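Local coordinates for protein Asp/Glu-specific dipeptidyl-peptidase (Flavobacterium psychrophilum, PDB 5JXF) that removes dipeptides from the N-terminus of oligopeptides as a serine peptidase, with strict specificity for aspartate or glutamate at the P1 position, at residues Gly84-Val89 / Ser662-Val667; Leu95-His100 / Gly671-Leu676; Thr280-Tyr285 / Asn655-Gly660. All blocks are in the same frame, centred on the assembly; numbering follows the deposited sequence.

Interaction 1. Residues Gly84-Val89 / Ser662-Val667; sequences GCTSEV and SGSPAV. With ASP (aspartic acid), chain F.
Thr86 and Glu88 face Ser662, Gly663 and Pro665 where two extended segments run nearly parallel, end to end only 17° apart. One backbone hydrogen bond joins them: Thr86 N donates to Ser662 O at 2.7 Å, close to straight at 165°. Next to it Gly663 CA makes a CA-H...O contact with Thr86 O at 3.3 Å. The lack of a side chain at Gly663 lets the two backbones come this near.

Glu88 lies along the Pro665 ring. Its CB is 3.9 Å from Pro665 CB, and CG follows at 4.0 Å from Pro665 CB. The chain bends at chi2 (-104°), which brings the carboxylate beside the proline; CD is 3.6 Å from Pro665 CB. At the tip, OE1 turns to the backbone and ends 2.5 Å from Gly663 O. OE2 lies 3.6 Å from Pro665 CA, and no polar partner is found for this buried oxygen. Thr86 CG2 packs on Ser664.

Ser662 is, by similarity, the serine of the charge relay system. Its OG is placed to bond His101, though it sits too close to the ligand for its position to be certain. Its backbone N donates to the carbonyl O of the bound aspartic acid at 3.0 Å, consistent with one arm of an oxyanion hole. Thr86 OG1 bonds to Gly660 O and Tyr285 N, which ties the strand both to the loop before the serine and to the end of strand 279-284.

Strand 85-89 pairs with strand 95-98 through Glu88 and Leu97, while Ser664 packs on Val282 of strand 279-284 and Pro665 on Leu673 of strand 673-680.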
# COMPACT_ATOMS: atom_id res chain seq x y z
N GLY A 84 -20.75 -13.61 -20.91
CA GLY A 84 -19.64 -12.76 -20.50
C GLY A 84 -18.85 -13.30 -19.31
O GLY A 84 -17.75 -12.83 -19.03
N CYS A 85 -19.42 -14.27 -18.61
CA CYS A 85 -18.77 -14.85 -17.43
C CYS A 85 -18.85 -16.37 -17.47
O CYS A 85 -19.44 -16.95 -18.39
CB CYS A 85 -19.41 -14.33 -16.14
SG CYS A 85 -19.56 -12.52 -16.13
N THR A 86 -18.23 -17.00 -16.48
CA THR A 86 -18.28 -18.43 -16.33
C THR A 86 -19.09 -18.77 -15.08
O THR A 86 -19.23 -17.94 -14.21
CB THR A 86 -16.87 -19.01 -16.26
OG1 THR A 86 -16.11 -18.53 -17.39
CG2 THR A 86 -16.91 -20.49 -16.31
N SER A 87 -19.68 -19.96 -15.06
CA SER A 87 -20.39 -20.48 -13.91
C SER A 87 -20.12 -21.98 -13.84
O SER A 87 -19.52 -22.53 -14.75
CB SER A 87 -21.88 -20.19 -14.00
OG SER A 87 -22.44 -20.87 -15.11
N GLU A 88 -20.48 -22.63 -12.74
CA GLU A 88 -20.23 -24.05 -12.63
C GLU A 88 -21.37 -24.74 -11.89
O GLU A 88 -21.92 -24.20 -10.94
CB GLU A 88 -18.91 -24.35 -11.94
CG GLU A 88 -18.82 -23.83 -10.52
CD GLU A 88 -17.97 -22.58 -10.44
OE1 GLU A 88 -17.96 -21.81 -11.42
OE2 GLU A 88 -17.30 -22.38 -9.40
N VAL A 89 -21.76 -25.92 -12.38
CA VAL A 89 -22.83 -26.68 -11.74
C VAL A 89 -22.30 -27.40 -10.49
O VAL A 89 -21.32 -28.14 -10.57
CB VAL A 89 -23.43 -27.72 -12.69
CG1 VAL A 89 -24.71 -28.25 -12.10
CG2 VAL A 89 -23.67 -27.10 -14.10
N SER A 662 -14.25 -14.74 -14.93
CA SER A 662 -15.05 -14.48 -13.74
C SER A 662 -16.05 -15.59 -13.53
O SER A 662 -16.84 -15.91 -14.45
CB SER A 662 -15.79 -13.15 -13.82
OG SER A 662 -15.02 -12.12 -13.24
N GLY A 663 -16.01 -16.17 -12.34
CA GLY A 663 -16.90 -17.23 -11.98
C GLY A 663 -16.44 -18.62 -12.39
O GLY A 663 -17.15 -19.57 -12.17
N SER A 664 -15.24 -18.75 -12.97
CA SER A 664 -14.71 -20.04 -13.37
C SER A 664 -14.37 -20.90 -12.17
O SER A 664 -13.90 -20.39 -11.16
CB SER A 664 -13.44 -19.90 -14.22
OG SER A 664 -13.72 -19.32 -15.48
N PRO A 665 -14.62 -22.21 -12.29
CA PRO A 665 -14.28 -23.12 -11.20
C PRO A 665 -12.79 -23.37 -11.15
O PRO A 665 -12.18 -23.54 -12.19
CB PRO A 665 -15.04 -24.41 -11.57
CG PRO A 665 -15.10 -24.37 -13.09
CD PRO A 665 -15.26 -22.90 -13.43
N ALA A 666 -12.21 -23.40 -9.96
CA ALA A 666 -10.89 -23.98 -9.84
C ALA A 666 -11.05 -25.36 -9.22
O ALA A 666 -11.66 -25.51 -8.16
CB ALA A 666 -9.94 -23.08 -8.99
N VAL A 667 -10.52 -26.37 -9.91
CA VAL A 667 -10.61 -27.72 -9.43
C VAL A 667 -9.24 -28.29 -9.11
O VAL A 667 -8.23 -27.90 -9.70
CB VAL A 667 -11.31 -28.66 -10.45
CG1 VAL A 667 -12.72 -28.17 -10.69
CG2 VAL A 667 -10.51 -28.75 -11.75
N ASP F . -12.67 -9.83 -13.15
CA ASP F . -12.51 -10.36 -14.51
C ASP F . -13.80 -10.86 -15.14
O ASP F . -13.83 -11.92 -15.77
CB ASP F . -11.47 -11.49 -14.52
CG ASP F . -10.04 -10.98 -14.67
OD1 ASP F . -9.86 -9.85 -15.17
OD2 ASP F . -9.09 -11.71 -14.30

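Interaction 2. Residues Leu95-His100 / Gly671-Leu676; sequences LILTNH and GNLIGL
Strand 95-98, with Leu97 as its main contact residue, passes strand 673-676, with Leu673 and Leu676, at 48° and a closest axis distance of 9.1 Å, too far apart for backbone pairing. The two strands belong to separate antiparallel sheets, and the contact is face-to-face packing between them. This fits the chymotrypsin-like two-barrel catalytic domain of the S46 peptidases, in which the charge relay residues are shared between the halves. Leucines of both strands point at the opposite sheet.

Leu97 has CG anti to its backbone N (chi1 175°), which extends the branch toward the other strand. There it meets two leucines at an angle. Its CD2 touches Leu673 CD2 at 4.0 Å, a methyl-to-methyl contact. Its CG lies 4.0 Å from Leu676 CD2. Met703 of helix 703-713 packs on both Leu97 and Leu673, and Met240 adds to the cover of Leu97. A classic beta bulge, in which Ile674 and Gly675 both face Ala666, separates the two leucines of the second strand.

Further along, the Asn99 and Leu676 side chains lie alongside each other, pointing in opposite senses. The amide ND2 of Asn99 is 3.6 Å from Leu676 CG, a plain packing contact. The polar end of this amide is held elsewhere: ND2 donates to Asn677 O and weakly to Asp237 O. This places Asn99 between the leucine packing and the charge relay residues Asp237 and Ser662, assigned by similarity. Leu676 lies against both Leu97 and Asn99, and its CD2 methyl rests 3.5 Å from the backbone atom Thr98 O.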
# COMPACT_ATOMS: atom_id res chain seq x y z
N LEU A 95 -28.16 -26.22 -9.51
CA LEU A 95 -27.53 -25.17 -8.71
C LEU A 95 -26.22 -24.83 -9.35
O LEU A 95 -25.37 -25.70 -9.51
CB LEU A 95 -27.31 -25.63 -7.27
CG LEU A 95 -26.82 -24.56 -6.29
CD1 LEU A 95 -27.81 -23.41 -6.30
CD2 LEU A 95 -26.69 -25.13 -4.87
N ILE A 96 -26.07 -23.57 -9.76
CA ILE A 96 -24.80 -23.10 -10.32
C ILE A 96 -24.19 -21.98 -9.48
O ILE A 96 -24.89 -21.16 -8.86
CB ILE A 96 -24.91 -22.57 -11.78
CG1 ILE A 96 -25.82 -21.35 -11.86
CG2 ILE A 96 -25.39 -23.67 -12.74
CD1 ILE A 96 -25.94 -20.82 -13.26
N LEU A 97 -22.87 -21.95 -9.51
CA LEU A 97 -22.11 -21.01 -8.71
C LEU A 97 -21.36 -20.07 -9.65
O LEU A 97 -20.83 -20.51 -10.67
CB LEU A 97 -21.14 -21.77 -7.79
CG LEU A 97 -20.18 -20.90 -6.96
CD1 LEU A 97 -20.98 -20.17 -5.88
CD2 LEU A 97 -19.08 -21.77 -6.35
N THR A 98 -21.38 -18.78 -9.35
CA THR A 98 -20.59 -17.83 -10.12
C THR A 98 -20.11 -16.68 -9.18
O THR A 98 -20.20 -16.80 -7.95
CB THR A 98 -21.39 -17.27 -11.34
OG1 THR A 98 -20.50 -16.56 -12.21
CG2 THR A 98 -22.53 -16.34 -10.91
N ASN A 99 -19.57 -15.60 -9.73
CA ASN A 99 -19.13 -14.43 -8.91
C ASN A 99 -20.28 -13.54 -8.50
O ASN A 99 -21.31 -13.49 -9.17
CB ASN A 99 -18.13 -13.54 -9.66
CG ASN A 99 -16.78 -14.17 -9.82
OD1 ASN A 99 -15.98 -13.75 -10.66
ND2 ASN A 99 -16.50 -15.17 -9.01
N HIS A 100 -20.08 -12.78 -7.43
CA HIS A 100 -21.03 -11.75 -7.07
C HIS A 100 -21.13 -10.65 -8.14
O HIS A 100 -22.21 -10.15 -8.43
CB HIS A 100 -20.67 -11.14 -5.70
CG HIS A 100 -21.65 -10.12 -5.22
ND1 HIS A 100 -21.42 -8.76 -5.31
CD2 HIS A 100 -22.87 -10.26 -4.65
CE1 HIS A 100 -22.44 -8.11 -4.80
NE2 HIS A 100 -23.35 -8.99 -4.40
N GLY A 671 -10.45 -33.30 -9.63
CA GLY A 671 -11.61 -32.69 -10.28
C GLY A 671 -12.67 -32.16 -9.33
O GLY A 671 -13.80 -31.86 -9.75
N ASN A 672 -12.31 -32.04 -8.06
CA ASN A 672 -13.15 -31.40 -7.05
C ASN A 672 -13.00 -29.89 -7.01
O ASN A 672 -11.89 -29.37 -7.14
CB ASN A 672 -12.82 -31.96 -5.65
CG ASN A 672 -12.82 -33.48 -5.63
OD1 ASN A 672 -13.88 -34.11 -5.71
ND2 ASN A 672 -11.64 -34.08 -5.54
N LEU A 673 -14.12 -29.20 -6.82
CA LEU A 673 -14.11 -27.75 -6.71
C LEU A 673 -13.41 -27.29 -5.43
O LEU A 673 -13.84 -27.64 -4.34
CB LEU A 673 -15.53 -27.20 -6.72
CG LEU A 673 -15.56 -25.67 -6.87
CD1 LEU A 673 -14.96 -25.31 -8.22
CD2 LEU A 673 -16.96 -25.10 -6.71
N ILE A 674 -12.36 -26.49 -5.58
CA ILE A 674 -11.63 -25.94 -4.43
C ILE A 674 -11.60 -24.40 -4.39
O ILE A 674 -11.36 -23.79 -3.34
CB ILE A 674 -10.17 -26.42 -4.41
CG1 ILE A 674 -9.57 -26.35 -5.82
CG2 ILE A 674 -10.09 -27.81 -3.83
CD1 ILE A 674 -8.05 -26.52 -5.85
N GLY A 675 -11.83 -23.76 -5.53
CA GLY A 675 -11.85 -22.32 -5.61
C GLY A 675 -12.82 -21.78 -6.65
O GLY A 675 -13.29 -22.51 -7.54
N LEU A 676 -13.12 -20.50 -6.52
CA LEU A 676 -13.95 -19.79 -7.49
C LEU A 676 -13.20 -18.57 -8.01
O LEU A 676 -12.98 -17.61 -7.26
CB LEU A 676 -15.27 -19.39 -6.83
CG LEU A 676 -16.21 -18.42 -7.52
CD1 LEU A 676 -16.77 -19.01 -8.81
CD2 LEU A 676 -17.30 -18.10 -6.54

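Interaction 3. Residues Thr280-Tyr285 / Asn655-Gly660; sequences TMVMGY and NHTTGG. With ASP (aspartic acid), chain F.
Thr280 and Val282 of strand 279-284 meet Asn655 of the loop that leads to the serine, and Tyr285 meets Gly660 at the far end of the 655-660 segment. The setting is the second sheet of a chymotrypsin-like catalytic domain. The loop runs beside the strand at 22° and joins it through side chains and a close backbone approach.

The polar contact is at the start of the segment. Asn655 ND2 donates to Thr280 OG1 at 2.8 Å, with an angle of 146° at the hydrogen. The hydroxyl lies nearly in the amide plane. The Thr280 torsion (chi1 66°) sets OG1 between the backbone N and the carbonyl carbon, on the side where the amide lies. ND2 also bonds to Asn698 OD1, so two acceptors hold the amide group.

The apolar contacts come next. Val282 CG2 presses on the Asn655 side chain, 3.6 Å from its CG. Val282 CG1 reaches toward the methyl CG2 of Thr657 at 4.3 Å. Thr657 also packs on Arg680, the residue that by similarity recognises the acidic P1 side chain.

At the other end the contact is backbone to backbone. Gly660 CA makes a CA-H...O contact with Tyr285 O at 3.2 Å, an approach that the bare CA of glycine permits. The Tyr285 ring turns from the loop, stacks on His80 and bonds through OH to Val78 O.

The last group is the ligand. Thr657 to Gly660 line the pocket of the bound aspartic acid, which Arg680 NH2 also bonds. Gly660 N donates to the ligand's carbonyl O at 2.8 Å, consistent with the second arm of the oxyanion hole.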
# COMPACT_ATOMS: atom_id res chain seq x y z
N THR A 280 -3.92 -26.84 -9.61
CA THR A 280 -5.22 -26.21 -9.86
C THR A 280 -5.49 -26.15 -11.35
O THR A 280 -4.58 -25.91 -12.14
CB THR A 280 -5.30 -24.74 -9.32
OG1 THR A 280 -4.41 -23.90 -10.06
CG2 THR A 280 -4.95 -24.64 -7.86
N MET A 281 -6.75 -26.35 -11.72
CA MET A 281 -7.17 -26.20 -13.09
C MET A 281 -8.39 -25.30 -13.16
O MET A 281 -9.40 -25.51 -12.47
CB MET A 281 -7.47 -27.57 -13.72
CG MET A 281 -7.50 -27.55 -15.22
SD MET A 281 -8.18 -29.07 -15.97
CE MET A 281 -9.83 -29.04 -15.35
N VAL A 282 -8.31 -24.29 -14.02
CA VAL A 282 -9.41 -23.38 -14.20
C VAL A 282 -10.01 -23.51 -15.62
O VAL A 282 -9.31 -23.41 -16.63
CB VAL A 282 -8.95 -21.93 -13.92
CG1 VAL A 282 -10.08 -20.97 -14.11
CG2 VAL A 282 -8.38 -21.81 -12.47
N MET A 283 -11.30 -23.76 -15.68
CA MET A 283 -12.02 -23.89 -16.95
C MET A 283 -13.00 -22.73 -17.08
O MET A 283 -13.73 -22.42 -16.15
CB MET A 283 -12.75 -25.24 -17.01
CG MET A 283 -13.19 -25.67 -18.41
SD MET A 283 -13.94 -27.36 -18.44
CE MET A 283 -12.95 -28.06 -17.10
N GLY A 284 -13.00 -22.04 -18.21
CA GLY A 284 -13.92 -20.93 -18.33
C GLY A 284 -14.00 -20.36 -19.72
O GLY A 284 -13.54 -20.97 -20.69
N TYR A 285 -14.58 -19.17 -19.80
CA TYR A 285 -14.79 -18.52 -21.09
C TYR A 285 -14.10 -17.15 -21.18
O TYR A 285 -14.76 -16.11 -21.28
CB TYR A 285 -16.29 -18.40 -21.37
CG TYR A 285 -17.01 -19.73 -21.35
CD1 TYR A 285 -17.38 -20.32 -20.14
CD2 TYR A 285 -17.36 -20.38 -22.54
CE1 TYR A 285 -18.02 -21.54 -20.11
CE2 TYR A 285 -18.02 -21.63 -22.51
CZ TYR A 285 -18.35 -22.18 -21.30
OH TYR A 285 -19.00 -23.38 -21.22
N ASN A 655 -2.54 -19.78 -12.70
CA ASN A 655 -3.43 -19.99 -13.83
C ASN A 655 -3.57 -18.72 -14.67
O ASN A 655 -3.66 -17.63 -14.14
CB ASN A 655 -4.82 -20.44 -13.36
CG ASN A 655 -4.76 -21.61 -12.42
OD1 ASN A 655 -4.57 -22.75 -12.84
ND2 ASN A 655 -4.98 -21.35 -11.13
N HIS A 656 -3.60 -18.88 -15.98
CA HIS A 656 -3.71 -17.74 -16.87
C HIS A 656 -5.16 -17.47 -17.20
O HIS A 656 -5.81 -18.26 -17.88
CB HIS A 656 -2.90 -18.00 -18.15
CG HIS A 656 -2.78 -16.80 -19.05
ND1 HIS A 656 -2.23 -16.88 -20.32
CD2 HIS A 656 -3.13 -15.51 -18.88
CE1 HIS A 656 -2.26 -15.69 -20.88
NE2 HIS A 656 -2.80 -14.84 -20.03
N THR A 657 -5.67 -16.34 -16.72
CA THR A 657 -7.07 -15.94 -16.92
C THR A 657 -7.20 -14.54 -17.51
O THR A 657 -6.22 -13.81 -17.62
CB THR A 657 -7.85 -15.96 -15.59
OG1 THR A 657 -7.16 -15.17 -14.63
CG2 THR A 657 -7.99 -17.38 -15.06
N THR A 658 -8.43 -14.16 -17.85
CA THR A 658 -8.70 -12.79 -18.29
C THR A 658 -10.20 -12.55 -18.06
O THR A 658 -10.88 -13.44 -17.55
CB THR A 658 -8.26 -12.56 -19.78
OG1 THR A 658 -8.37 -11.17 -20.15
CG2 THR A 658 -9.08 -13.40 -20.73
N GLY A 659 -10.72 -11.37 -18.40
CA GLY A 659 -12.14 -11.11 -18.24
C GLY A 659 -12.95 -12.17 -19.02
O GLY A 659 -12.60 -12.50 -20.16
N GLY A 660 -14.01 -12.69 -18.41
CA GLY A 660 -14.71 -13.86 -18.94
C GLY A 660 -14.52 -15.07 -18.04
O GLY A 660 -15.41 -15.93 -17.94
N ASP F . -12.67 -9.83 -13.15
CA ASP F . -12.51 -10.36 -14.51
C ASP F . -13.80 -10.86 -15.14
O ASP F . -13.83 -11.92 -15.77
CB ASP F . -11.47 -11.49 -14.52
CG ASP F . -10.04 -10.98 -14.67
OD1 ASP F . -9.86 -9.85 -15.17
OD2 ASP F . -9.09 -11.71 -14.30

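From the N terminus, segment 84-89 comes first and is met by 662-667, which closes the long loop of interaction 1. Segment 95-100 follows and closes on 671-676 in interaction 2, so these two contacts cross along the chain. Interaction 3, 280-285 with 655-660, is nested inside both loops. Interactions 1 and 2 join the sheet of strands 85-89 and 95-98 to the sheet of strands 665-667 and 673-680. Interaction 3 ties strand 279-284 of that second sheet to the pocket loop. Thr98 OG1 with Thr86 O probably links interactions 1 and 2. Interactions 1 and 3 both touch the bound aspartic acid.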